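PDB 6R3W: UPF0678 fatty acid-binding protein-like protein ERS007657_00996 from Mycobacterium tuberculosis, which binds heme b in a beta-barrel and probably detoxifies peroxynitrite by isomerising it to nitrate. Local coordinates for residues G25-I30 and L143-V148. Sequence-based numbering, arbitrary orientation. Where two conformers were deposited one is given.
With HEM (protoporphyrin IX containing Fe), chain B.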
ATOM      1  N   GLY A  25       8.438  -8.355  -7.929  1.00  9.89           N
ATOM      2  CA  GLY A  25       7.128  -8.998  -7.968  1.00 12.27           C
ATOM      3  C   GLY A  25       7.055 -10.130  -8.948  1.00 10.31           C
ATOM      4  O   GLY A  25       8.005 -10.366  -9.728  1.00 10.30           O
ATOM      5  N   LYS A  26       5.934 -10.802  -8.906  1.00  9.73           N
ATOM      6  CA  LYS A  26       5.732 -12.055  -9.633  1.00  9.34           C
ATOM      7  C   LYS A  26       4.253 -12.407  -9.577  1.00  8.63           C
ATOM      8  O   LYS A  26       3.506 -11.833  -8.758  1.00  9.09           O
ATOM      9  CB  LYS A  26       6.613 -13.157  -9.031  1.00 10.64           C
ATOM     10  CG  LYS A  26       6.334 -13.516  -7.573  1.00 12.09           C
ATOM     11  CD  LYS A  26       7.060 -14.799  -7.135  1.00 14.77           C
ATOM     12  CE  LYS A  26       6.840 -15.145  -5.681  1.00 21.33           C
ATOM     13  NZ  LYS A  26       7.879 -14.546  -4.827  1.00 26.92           N
ATOM     14  N   TYR A  27       3.862 -13.335 -10.420  1.00  9.20           N
ATOM     15  CA  TYR A  27       2.549 -13.999 -10.331  1.00  9.11           C
ATOM     16  C   TYR A  27       2.572 -15.170 -11.287  1.00  9.53           C
ATOM     17  O   TYR A  27       3.303 -15.144 -12.272  1.00 10.97           O
ATOM     18  CB  TYR A  27       1.390 -13.051 -10.671  1.00  8.89           C
ATOM     19  CG  TYR A  27       0.144 -13.298  -9.856  1.00  7.57           C
ATOM     20  CD1 TYR A  27       0.170 -13.228  -8.468  1.00  8.36           C
ATOM     21  CD2 TYR A  27      -1.055 -13.630 -10.458  1.00  8.76           C
ATOM     22  CE1 TYR A  27      -0.953 -13.505  -7.704  1.00  7.88           C
ATOM     23  CE2 TYR A  27      -2.187 -13.926  -9.706  1.00  7.74           C
ATOM     24  CZ  TYR A  27      -2.141 -13.870  -8.318  1.00  7.72           C
ATOM     25  OH  TYR A  27      -3.245 -14.195  -7.568  1.00  8.35           O
ATOM     26  N   PRO A  28       1.755 -16.214 -11.079  1.00 10.68           N
ATOM     27  CA  PRO A  28       1.925 -17.409 -11.894  1.00 11.58           C
ATOM     28  C   PRO A  28       1.672 -17.158 -13.386  1.00 13.58           C
ATOM     29  O   PRO A  28       2.121 -17.938 -14.218  1.00 14.13           O
ATOM     30  CB  PRO A  28       0.912 -18.371 -11.298  1.00 13.24           C
ATOM     31  CG  PRO A  28       0.906 -18.011  -9.852  1.00 12.75           C
ATOM     32  CD  PRO A  28       1.007 -16.504  -9.849  1.00 10.83           C
ATOM     33  N   THR A  29       0.909 -16.122 -13.688  1.00 12.58           N
ATOM     34  CA  THR A  29       0.414 -15.855 -15.053  1.00 12.86           C
ATOM     35  C   THR A  29       1.358 -14.915 -15.813  1.00 12.88           C
ATOM     36  O   THR A  29       1.071 -14.620 -16.987  1.00 14.93           O
ATOM     37  CB  THR A  29      -0.985 -15.244 -14.980  1.00 14.06           C
ATOM     38  OG1 THR A  29      -0.885 -14.137 -14.078  1.00 13.98           O
ATOM     39  CG2 THR A  29      -2.027 -16.228 -14.512  1.00 15.55           C
ATOM     40  N   ILE A  30       2.426 -14.447 -15.161  1.00 12.68           N
ATOM     41  CA  ILE A  30       3.310 -13.391 -15.727  1.00 12.45           C
ATOM     42  C   ILE A  30       4.763 -13.779 -15.507  1.00 11.64           C
ATOM     43  O   ILE A  30       5.037 -14.711 -14.744  1.00 12.93           O
ATOM     44  CB  ILE A  30       3.018 -12.012 -15.113  1.00 13.22           C
ATOM     45  CG1 ILE A  30       3.442 -11.959 -13.637  1.00 14.30           C
ATOM     46  CG2 ILE A  30       1.550 -11.635 -15.307  1.00 16.55           C
ATOM     47  CD1 ILE A  30       3.246 -10.626 -12.963  1.00 14.69           C
ATOM     48  N   LEU A 143       2.693  -7.563  -0.530  1.00  7.85           N
ATOM     49  CA  LEU A 143       1.303  -7.569  -1.016  1.00  7.92           C
ATOM     50  C   LEU A 143       1.020  -8.935  -1.593  1.00  7.66           C
ATOM     51  O   LEU A 143       1.781  -9.405  -2.450  1.00  8.12           O
ATOM     52  CB  LEU A 143       1.084  -6.438  -2.028  1.00  8.43           C
ATOM     53  CG  LEU A 143      -0.318  -6.361  -2.627  1.00  8.68           C
ATOM     54  CD1 LEU A 143      -0.663  -4.919  -2.968  1.00 11.62           C
ATOM     55  CD2 LEU A 143      -0.448  -7.246  -3.855  1.00  9.99           C
ATOM     56  N   GLN A 144      -0.041  -9.539  -1.111  1.00  7.35           N
ATOM     57  CA  GLN A 144      -0.556 -10.793  -1.688  0.50  7.99           C
ATOM     58  C   GLN A 144      -1.843 -10.517  -2.466  1.00  6.66           C
ATOM     59  O   GLN A 144      -2.602  -9.589  -2.106  1.00  7.64           O
ATOM     60  CB  GLN A 144      -0.753 -11.847  -0.605  0.50  9.23           C
ATOM     61  CG  GLN A 144       0.533 -12.211   0.105  0.50  9.56           C
ATOM     62  CD  GLN A 144       0.431 -13.560   0.761  0.50  9.84           C
ATOM     63  OE1 GLN A 144      -0.557 -13.871   1.435  0.50 12.82           O
ATOM     64  NE2 GLN A 144       1.483 -14.354   0.621  0.50 11.44           N
ATOM     65  N   MET A 145      -2.046 -11.273  -3.516  1.00  7.11           N
ATOM     66  CA  MET A 145      -3.163 -11.075  -4.449  1.00  7.67           C
ATOM     67  C   MET A 145      -3.813 -12.420  -4.765  1.00  7.72           C
ATOM     68  O   MET A 145      -3.102 -13.393  -4.981  1.00  8.20           O
ATOM     69  CB  MET A 145      -2.651 -10.420  -5.723  1.00  8.33           C
ATOM     70  CG  MET A 145      -3.712 -10.206  -6.763  1.00  8.62           C
ATOM     71  SD  MET A 145      -3.175  -9.099  -8.085  1.00  9.18           S
ATOM     72  CE  MET A 145      -1.921 -10.095  -8.902  1.00  9.18           C
ATOM     73  N   ARG A 146      -5.133 -12.429  -4.835  1.00  7.96           N
ATOM     74  CA  ARG A 146      -5.965 -13.508  -5.399  1.00  8.05           C
ATOM     75  C   ARG A 146      -6.597 -12.951  -6.667  1.00  7.15           C
ATOM     76  O   ARG A 146      -7.302 -11.936  -6.583  1.00  7.99           O
ATOM     77  CB  ARG A 146      -7.032 -13.927  -4.385  1.00  8.11           C
ATOM     78  CG  ARG A 146      -7.856 -15.141  -4.783  1.00  8.40           C
ATOM     79  CD  ARG A 146      -8.884 -15.509  -3.704  1.00  9.20           C
ATOM     80  NE  ARG A 146      -9.955 -14.523  -3.608  1.00  9.29           N
ATOM     81  CZ  ARG A 146     -10.617 -14.199  -2.480  1.00  9.40           C
ATOM     82  NH1 ARG A 146     -10.218 -14.635  -1.299  1.00 10.07           N
ATOM     83  NH2 ARG A 146     -11.663 -13.389  -2.543  1.00 10.20           N
ATOM     84  N   ALA A 147      -6.267 -13.516  -7.811  1.00  7.89           N
ATOM     85  CA  ALA A 147      -6.639 -12.921  -9.100  1.00  7.55           C
ATOM     86  C   ALA A 147      -6.476 -13.954 -10.209  1.00  7.95           C
ATOM     87  O   ALA A 147      -5.652 -14.852 -10.057  1.00  8.44           O
ATOM     88  CB  ALA A 147      -5.793 -11.705  -9.401  1.00  8.15           C
ATOM     89  N   VAL A 148      -7.219 -13.760 -11.287  1.00  9.18           N
ATOM     90  CA  VAL A 148      -7.027 -14.438 -12.599  1.00 11.12           C
ATOM     91  C   VAL A 148      -6.790 -15.947 -12.352  1.00 10.18           C
ATOM     92  O   VAL A 148      -5.879 -16.559 -12.971  1.00 10.71           O
ATOM     93  CB  VAL A 148      -5.928 -13.755 -13.444  1.00 10.81           C
ATOM     94  CG1 VAL A 148      -6.354 -12.351 -13.861  1.00 12.46           C
ATOM     95  CG2 VAL A 148      -4.568 -13.720 -12.755  1.00 10.70           C
TER
HETATM   96  CHA HEM B 201       0.651  -8.053 -13.540  1.00 13.65           C
HETATM   97  CHB HEM B 201       3.715  -4.787 -11.804  1.00 12.11           C
HETATM   98  CHC HEM B 201       0.591  -3.694  -8.228  1.00  9.92           C
HETATM   99  CHD HEM B 201      -2.679  -6.642 -10.291  1.00 11.40           C
HETATM  100  C1A HEM B 201       1.747  -7.247 -13.365  1.00 12.77           C
HETATM  101  C2A HEM B 201       2.865  -7.197 -14.267  1.00 12.60           C
HETATM  102  C3A HEM B 201       3.715  -6.271 -13.774  1.00 12.40           C
HETATM  103  C4A HEM B 201       3.146  -5.764 -12.576  1.00 12.35           C
HETATM  104  CMA HEM B 201       5.007  -5.818 -14.395  1.00 14.59           C
HETATM  105  CAA HEM B 201       3.036  -8.016 -15.523  1.00 14.60           C
HETATM  106  CBA HEM B 201       2.894  -7.145 -16.766  1.00 20.06           C
HETATM  107  CGA HEM B 201       1.526  -6.554 -16.832  1.00 25.23           C
HETATM  108  O1A HEM B 201       1.395  -5.313 -16.863  1.00 34.00           O
HETATM  109  O2A HEM B 201       0.527  -7.299 -16.903  1.00 33.30           O
HETATM  110  C1B HEM B 201       3.144  -4.244 -10.637  1.00 11.05           C
HETATM  111  C2B HEM B 201       3.765  -3.225  -9.853  1.00 11.04           C
HETATM  112  C3B HEM B 201       2.907  -2.934  -8.807  1.00 10.92           C
HETATM  113  C4B HEM B 201       1.716  -3.766  -9.026  1.00 10.29           C
HETATM  114  CMB HEM B 201       5.110  -2.590 -10.123  1.00 12.53           C
HETATM  115  CAB HEM B 201       3.073  -2.014  -7.659  1.00 12.13           C
HETATM  116  CBB HEM B 201       4.256  -1.760  -7.138  1.00 13.38           C
HETATM  117  C1C HEM B 201      -0.597  -4.374  -8.509  1.00  9.68           C
HETATM  118  C2C HEM B 201      -1.795  -4.261  -7.771  1.00  9.76           C
HETATM  119  C3C HEM B 201      -2.732  -5.038  -8.399  1.00 10.70           C
HETATM  120  C4C HEM B 201      -2.066  -5.721  -9.477  1.00 11.14           C
HETATM  121  CMC HEM B 201      -1.954  -3.425  -6.543  1.00 11.07           C
HETATM  122  CAC HEM B 201      -4.179  -5.169  -8.117  1.00 10.31           C
HETATM  123  CBC HEM B 201      -4.948  -4.108  -7.845  1.00 12.23           C
HETATM  124  C1D HEM B 201      -2.009  -7.312 -11.307  1.00 11.94           C
HETATM  125  C2D HEM B 201      -2.657  -8.314 -12.166  1.00 14.68           C
HETATM  126  C3D HEM B 201      -1.747  -8.693 -13.064  1.00 15.86           C
HETATM  127  C4D HEM B 201      -0.509  -7.946 -12.758  1.00 13.29           C
HETATM  128  CMD HEM B 201      -4.094  -8.755 -12.097  1.00 14.29           C
HETATM  129  CAD HEM B 201      -2.073  -9.366 -14.368  1.00 23.95           C
HETATM  130  CBD HEM B 201      -1.869 -10.808 -14.274  1.00 22.60           C
HETATM  131  CGD HEM B 201      -2.271 -11.473 -15.594  1.00 19.07           C
HETATM  132  O1D HEM B 201      -2.492 -10.905 -16.716  1.00 26.26           O
HETATM  133  O2D HEM B 201      -2.396 -12.616 -15.528  1.00 18.18           O
HETATM  134  NA  HEM B 201       1.945  -6.330 -12.344  1.00 11.41           N
HETATM  135  NB  HEM B 201       1.933  -4.526 -10.116  1.00 10.89           N
HETATM  136  NC  HEM B 201      -0.761  -5.290  -9.514  1.00 10.49           N
HETATM  137  ND  HEM B 201      -0.712  -7.108 -11.705  1.00 12.17           N
HETATM  138 FE   HEM B 201       0.609  -5.905 -10.902  1.00 11.25          FE
HETATM  139  O   HOH W   1      -0.139  -4.324 -12.149  1.00 17.01           O
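Tyr27 and Met145 face each other with CA atoms 8.7 Å apart, Tyr27 opening a type I turn (Ile30 N to Tyr27 O) after strand 17-25 and Met145 lying near the end of strand 138-147. The tyrosine ring bridges this separation. Tyr27 OH donates to Met145 O at 2.7 Å, approaching from above the carbonyl plane with a C=O...donor angle of 112°. Met145 CE sits over the centre of the Tyr27 ring, 3.6 Å from the centroid and almost on the normal, a CH-pi contact; SD lies farther off above the same face, making this a Met-aromatic pair. A bend at chi3 (68°) lays the Met145 methyl between phenol ring and porphyrin, while Met145 SD comes within 3.3 Å of heme CHD. Pro28 CD meets the opposite ring face toward its rim. At the edge, Val148 CG2 lies 3.9 Å from Tyr27 CE2 and reaches Thr29 and heme O2D as well. Thr29 OG1 donates to heme O2D, a propionate oxygen, at 2.6 Å, and Lys123 NZ also hydrogen-bonds the heme. Lys26 O is hydrogen-bonded to ND1 of His155, the predicted axial ligand, and probably fixes its ring and makes it more electron-rich toward iron. Gripped at its hydroxyl and packed on both faces, the tyrosine ties the loop to strand 138-147 beside the heme; Met145 and Ile30 pack against the porphyrin, and Thr29 holds the propionate.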